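Local coordinates for protein molybdopterin molybdotransferase (PDB 1UZ5) that probably inserts molybdate into adenylyl-molybdopterin with release of AMP, a magnesium-dependent late step in the making of the molybdenum cofactor, at residues P74-V79 and N124-I129; G58-A63 and A99-G104. All blocks are in the same frame, centred on the assembly; numbering follows the deposited sequence.

Contact 1 of 2, residues P74-V79 and N124-I129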
loop_
_atom_site.group_PDB
_atom_site.type_symbol
_atom_site.label_atom_id
_atom_site.label_comp_id
_atom_site.label_asym_id
_atom_site.label_seq_id
_atom_site.Cartn_x
_atom_site.Cartn_y
_atom_site.Cartn_z
ATOM N N PRO A 74 49.424 -4.439 -32.831
ATOM C CA PRO A 74 48.263 -3.686 -32.352
ATOM C C PRO A 74 47.590 -2.909 -33.471
ATOM O O PRO A 74 48.234 -2.540 -34.451
ATOM C CB PRO A 74 48.866 -2.761 -31.308
ATOM C CG PRO A 74 50.223 -2.472 -31.881
ATOM C CD PRO A 74 50.678 -3.845 -32.332
ATOM N N VAL A 75 46.292 -2.670 -33.323
ATOM C CA VAL A 75 45.544 -1.905 -34.313
ATOM C C VAL A 75 45.635 -0.438 -33.924
ATOM O O VAL A 75 45.577 -0.094 -32.742
ATOM C CB VAL A 75 44.050 -2.312 -34.344
ATOM C CG1 VAL A 75 43.257 -1.324 -35.196
ATOM C CG2 VAL A 75 43.906 -3.715 -34.900
ATOM N N ARG A 76 45.773 0.429 -34.917
ATOM C CA ARG A 76 45.871 1.851 -34.654
ATOM C C ARG A 76 44.595 2.542 -35.127
ATOM O O ARG A 76 44.209 2.418 -36.290
ATOM C CB ARG A 76 47.077 2.443 -35.386
ATOM C CG ARG A 76 47.449 3.836 -34.923
ATOM C CD ARG A 76 47.942 4.700 -36.069
ATOM N NE ARG A 76 49.166 4.201 -36.681
ATOM C CZ ARG A 76 49.737 4.751 -37.748
ATOM N NH1 ARG A 76 49.187 5.816 -38.317
ATOM N NH2 ARG A 76 50.855 4.241 -38.247
ATOM N N LEU A 77 43.941 3.262 -34.220
ATOM C CA LEU A 77 42.720 3.985 -34.556
ATOM C C LEU A 77 42.924 5.480 -34.323
ATOM O O LEU A 77 43.614 5.880 -33.392
ATOM C CB LEU A 77 41.549 3.484 -33.704
ATOM C CG LEU A 77 41.200 1.993 -33.769
ATOM C CD1 LEU A 77 39.997 1.718 -32.884
ATOM C CD2 LEU A 77 40.903 1.580 -35.205
ATOM N N LYS A 78 42.322 6.297 -35.178
ATOM C CA LYS A 78 42.435 7.742 -35.057
ATOM C C LYS A 78 41.281 8.283 -34.203
ATOM O O LYS A 78 40.117 7.978 -34.467
ATOM C CB LYS A 78 42.398 8.374 -36.451
ATOM C CG LYS A 78 42.724 9.859 -36.483
ATOM C CD LYS A 78 42.695 10.383 -37.911
ATOM C CE LYS A 78 42.980 11.877 -37.966
ATOM N NZ LYS A 78 42.900 12.417 -39.355
ATOM N N VAL A 79 41.609 9.066 -33.177
ATOM C CA VAL A 79 40.593 9.650 -32.292
ATOM C C VAL A 79 40.079 10.916 -32.957
ATOM O O VAL A 79 40.780 11.919 -33.025
ATOM C CB VAL A 79 41.192 9.980 -30.916
ATOM C CG1 VAL A 79 40.116 10.553 -29.982
ATOM C CG2 VAL A 79 41.781 8.720 -30.318
ATOM N N ASN A 124 50.111 10.437 -30.732
ATOM C CA ASN A 124 49.783 11.425 -31.764
ATOM C C ASN A 124 48.303 11.505 -32.157
ATOM O O ASN A 124 47.963 11.380 -33.337
ATOM C CB ASN A 124 50.612 11.157 -33.027
ATOM C CG ASN A 124 52.106 11.272 -32.785
ATOM O OD1 ASN A 124 52.697 10.464 -32.069
ATOM N ND2 ASN A 124 52.724 12.284 -33.385
ATOM N N GLY A 125 47.427 11.725 -31.180
ATOM C CA GLY A 125 46.006 11.817 -31.481
ATOM C C GLY A 125 45.431 10.523 -32.031
ATOM O O GLY A 125 44.458 10.526 -32.790
ATOM N N GLU A 126 46.045 9.409 -31.647
ATOM C CA GLU A 126 45.608 8.090 -32.082
ATOM C C GLU A 126 45.775 7.137 -30.921
ATOM O O GLU A 126 46.393 7.481 -29.920
ATOM C CB GLU A 126 46.451 7.603 -33.264
ATOM C CG GLU A 126 46.391 8.517 -34.466
ATOM C CD GLU A 126 46.733 7.799 -35.747
ATOM O OE1 GLU A 126 45.997 6.856 -36.103
ATOM O OE2 GLU A 126 47.733 8.171 -36.396
ATOM N N ILE A 127 45.212 5.942 -31.040
ATOM C CA ILE A 127 45.343 4.975 -29.967
ATOM C C ILE A 127 45.719 3.602 -30.515
ATOM O O ILE A 127 45.373 3.259 -31.648
ATOM C CB ILE A 127 44.033 4.857 -29.144
ATOM C CG1 ILE A 127 42.881 4.405 -30.040
ATOM C CG2 ILE A 127 43.698 6.199 -28.505
ATOM C CD1 ILE A 127 41.579 4.134 -29.271
ATOM N N LEU A 128 46.435 2.829 -29.705
ATOM C CA LEU A 128 46.849 1.487 -30.096
ATOM C C LEU A 128 46.069 0.467 -29.281
ATOM O O LEU A 128 45.993 0.563 -28.056
ATOM C CB LEU A 128 48.352 1.297 -29.864
ATOM C CG LEU A 128 49.307 2.141 -30.713
ATOM C CD1 LEU A 128 50.739 1.866 -30.281
ATOM C CD2 LEU A 128 49.123 1.812 -32.187
ATOM N N ILE A 129 45.493 -0.504 -29.977
ATOM C CA ILE A 129 44.698 -1.555 -29.359
ATOM C C ILE A 129 45.412 -2.887 -29.572
ATOM O O ILE A 129 45.750 -3.243 -30.701
ATOM C CB ILE A 129 43.290 -1.590 -29.987
ATOM C CG1 ILE A 129 42.634 -0.212 -29.816
ATOM C CG2 ILE A 129 42.446 -2.678 -29.339
ATOM C CD1 ILE A 129 41.288 -0.075 -30.481
HETATM O O HOH W 1 43.740 12.395 -34.527
#
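The carbonyl oxygen of Gly125 is gripped from two directions: Val79 N donates to Gly125 O over 3.2 Å, tilted from the carbonyl plane, and a water donates to the same oxygen over 2.7 Å. From this end an antiparallel ladder runs back through two hydrogen-bonded pairs, Leu77 with Ile127 and Val75 with Ile129, each closed by two backbone bonds; the shortest joins Val75 N to Ile129 O at 2.7 Å. The short strand segments 75-79 and 126-129 run at 152° to one another. At the non-hydrogen-bonded pair Arg76-Leu128, Arg76 CA points its hydrogen at Ile127 O and Leu128 CA at Val75 O.

The two faces differ sharply in character. On one, Arg76 sends CG anti to its backbone N (chi1 -167°) and then bends, laying its aliphatic part against Leu128 CD2 and the carboxylate of Glu126. Arg76 NH1 reaches Glu126 OE2 at 3.4 Å in a salt bridge whose hydrogen bond is long, bent and weak; the guanidinium and carboxylate planes stand 77° apart. On the other face, the branch ends of Leu77 and Ile129 meet very tightly, CD1 to CD1 at 3.3 Å, while Val79 CG2 packs on Ile127 CG2 at 3.6 Å, the two side chains crossing at about a right angle.

That apolar face turns inward on strand 58-61, where Leu77 meets Val61 and both Val79 and Ile127 meet Tyr59. Within the sheet, Lys78 also bonds to Ala98 of strand 97-101 and to Gly96 just before it, and Leu128 bonds to Glu121 of strand 120-123, the outermost strand on this side.

Contact 2 of 2, residues G58-A63 and A99-G104; sequences GYAVRA and AYISTG. With SO4 (sulfate ion), chain B.
Tyr59 and Tyr100 form a T-shaped pair in which the edge of the Tyr100 ring is directed at the face of Tyr59. The ring planes stand at 76° and the centroids lie 5.6 Å apart. The approach is offset: Tyr100 CD1 sits over the rim of the Tyr59 ring, nearest to Tyr59 CZ at 4.0 Å. Different first torsions bring the rings together from adjacent strands, for Tyr59 holds CG beside its backbone N (chi1 -62°) while Tyr100 swings CG anti to its own (chi1 174°). Tyr100 CD1 also comes within 3.3 Å of Gly58 O, whose own bond is to Ile101 N.

The pair occupies the non-hydrogen-bonded position of an antiparallel ladder. On either side of it lie hydrogen-bonded pairs, Gly58 with Ile101 and Ala60 with Ala99, each closed by two backbone bonds; Gly58 N reaches Ile101 O nearly straight, at 2.9 Å. This ladder joins strands 58-61 and 97-101 in the mixed six-stranded sheet of the MoeA N-terminal region, with strand 113-116 on the far flank of 58-61 and strand 75-83 on that of 97-101.

Across the sheet from the tyrosines the packing is slighter, Ile101 CG2 touching Ala60 CB at 4.2 Å. The Tyr59 side chain also touches Phe117, Val120 and Arg122, whereas Tyr100 leans on Asp57 and Ser82. Just past the strand, Ser102 OG donates to O4 of a sulfate at 2.7 Å; this ion, probably from the crystallisation liquor, is also bonded by Ala85 N.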
loop_
_atom_site.group_PDB
_atom_site.type_symbol
_atom_site.label_atom_id
_atom_site.label_comp_id
_atom_site.label_asym_id
_atom_site.label_seq_id
_atom_site.Cartn_x
_atom_site.Cartn_y
_atom_site.Cartn_z
ATOM N N GLY A 58 36.823 5.771 -21.626
ATOM C CA GLY A 58 37.701 5.129 -22.584
ATOM C C GLY A 58 37.440 5.558 -24.006
ATOM O O GLY A 58 37.136 6.720 -24.271
ATOM N N TYR A 59 37.545 4.612 -24.930
ATOM C CA TYR A 59 37.337 4.936 -26.326
ATOM C C TYR A 59 36.276 4.102 -27.006
ATOM O O TYR A 59 36.333 2.869 -26.999
ATOM C CB TYR A 59 38.661 4.820 -27.084
ATOM C CG TYR A 59 39.696 5.788 -26.578
ATOM C CD1 TYR A 59 40.470 5.500 -25.450
ATOM C CD2 TYR A 59 39.853 7.031 -27.184
ATOM C CE1 TYR A 59 41.372 6.434 -24.941
ATOM C CE2 TYR A 59 40.742 7.964 -26.685
ATOM C CZ TYR A 59 41.498 7.666 -25.567
ATOM O OH TYR A 59 42.372 8.617 -25.089
ATOM N N ALA A 60 35.306 4.798 -27.592
ATOM C CA ALA A 60 34.217 4.168 -28.314
ATOM C C ALA A 60 34.802 3.762 -29.652
ATOM O O ALA A 60 35.463 4.564 -30.312
ATOM C CB ALA A 60 33.076 5.160 -28.528
ATOM N N VAL A 61 34.546 2.524 -30.055
ATOM C CA VAL A 61 35.067 2.017 -31.319
ATOM C C VAL A 61 34.056 1.122 -32.011
ATOM O O VAL A 61 33.033 0.760 -31.437
ATOM C CB VAL A 61 36.331 1.144 -31.103
ATOM C CG1 VAL A 61 37.376 1.904 -30.309
ATOM C CG2 VAL A 61 35.944 -0.157 -30.381
ATOM N N ARG A 62 34.350 0.790 -33.260
ATOM C CA ARG A 62 33.533 -0.147 -34.017
ATOM C C ARG A 62 34.327 -1.422 -33.713
ATOM O O ARG A 62 35.471 -1.553 -34.140
ATOM C CB ARG A 62 33.588 0.193 -35.505
ATOM C CG ARG A 62 32.987 1.544 -35.822
ATOM C CD ARG A 62 33.378 2.057 -37.197
ATOM N NE ARG A 62 33.185 1.064 -38.245
ATOM C CZ ARG A 62 32.696 1.338 -39.451
ATOM N NH1 ARG A 62 32.342 2.580 -39.764
ATOM N NH2 ARG A 62 32.560 0.370 -40.344
ATOM N N ALA A 63 33.746 -2.335 -32.944
ATOM C CA ALA A 63 34.449 -3.562 -32.551
ATOM C C ALA A 63 35.186 -4.277 -33.692
ATOM O O ALA A 63 36.318 -4.731 -33.520
ATOM C CB ALA A 63 33.479 -4.518 -31.875
ATOM N N ALA A 99 36.521 7.496 -30.628
ATOM C CA ALA A 99 36.172 8.719 -29.919
ATOM C C ALA A 99 36.361 8.526 -28.431
ATOM O O ALA A 99 36.043 7.463 -27.886
ATOM C CB ALA A 99 34.725 9.096 -30.198
ATOM N N TYR A 100 36.913 9.534 -27.770
ATOM C CA TYR A 100 37.050 9.432 -26.331
ATOM C C TYR A 100 35.616 9.533 -25.804
ATOM O O TYR A 100 34.792 10.262 -26.360
ATOM C CB TYR A 100 37.861 10.588 -25.748
ATOM C CG TYR A 100 37.867 10.526 -24.242
ATOM C CD1 TYR A 100 38.598 9.546 -23.576
ATOM C CD2 TYR A 100 37.049 11.366 -23.487
ATOM C CE1 TYR A 100 38.511 9.392 -22.199
ATOM C CE2 TYR A 100 36.953 11.221 -22.102
ATOM C CZ TYR A 100 37.683 10.231 -21.468
ATOM O OH TYR A 100 37.573 10.057 -20.108
ATOM N N ILE A 101 35.311 8.801 -24.745
ATOM C CA ILE A 101 33.970 8.853 -24.183
ATOM C C ILE A 101 34.059 8.624 -22.682
ATOM O O ILE A 101 34.864 7.820 -22.225
ATOM C CB ILE A 101 33.054 7.781 -24.829
ATOM C CG1 ILE A 101 31.615 7.952 -24.342
ATOM C CG2 ILE A 101 33.558 6.374 -24.489
ATOM C CD1 ILE A 101 30.609 7.165 -25.161
ATOM N N SER A 102 33.254 9.351 -21.913
ATOM C CA SER A 102 33.276 9.181 -20.467
ATOM C C SER A 102 32.124 8.293 -20.021
ATOM O O SER A 102 31.130 8.126 -20.734
ATOM C CB SER A 102 33.214 10.542 -19.760
ATOM O OG SER A 102 32.072 11.268 -20.149
ATOM N N THR A 103 32.269 7.706 -18.839
ATOM C CA THR A 103 31.245 6.826 -18.300
ATOM C C THR A 103 29.878 7.497 -18.339
ATOM O O THR A 103 29.755 8.675 -18.016
ATOM C CB THR A 103 31.564 6.440 -16.845
ATOM O OG1 THR A 103 32.864 5.845 -16.786
ATOM C CG2 THR A 103 30.539 5.449 -16.318
ATOM N N GLY A 104 28.863 6.739 -18.749
ATOM C CA GLY A 104 27.504 7.255 -18.802
ATOM C C GLY A 104 27.122 7.984 -20.075
ATOM O O GLY A 104 25.935 8.161 -20.363
HETATM S S SO4 B . 31.864 14.203 -17.914
HETATM O O1 SO4 B . 33.329 13.499 -17.855
HETATM O O2 SO4 B . 31.223 13.833 -16.668
HETATM O O3 SO4 B . 31.994 15.494 -18.059
HETATM O O4 SO4 B . 31.213 13.519 -18.997
#

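In the fold
Contacts 1 and 2 illustrate how one sheet is assembled from segments that interleave along the chain: 58-63, 74-79, 99-104 and 124-129 occur in that order, with the first pairing to the third and the second to the fourth. Their centres lie about 13 Å apart. Both belong to the mixed sheet of the MoeA N-terminal region, linked by the parallel neighbours 75-83 and 97-101. The contacts also touch directly, Val79 CG1 lying 4.0 Å from Tyr100 N, and their side-chain packing across the sheet is consistent with strong curvature. With centres about 56 and 43 Å from the chain's centre, they lie in a helix-free stretch of the N-terminal region, well away from the middle of the molecule.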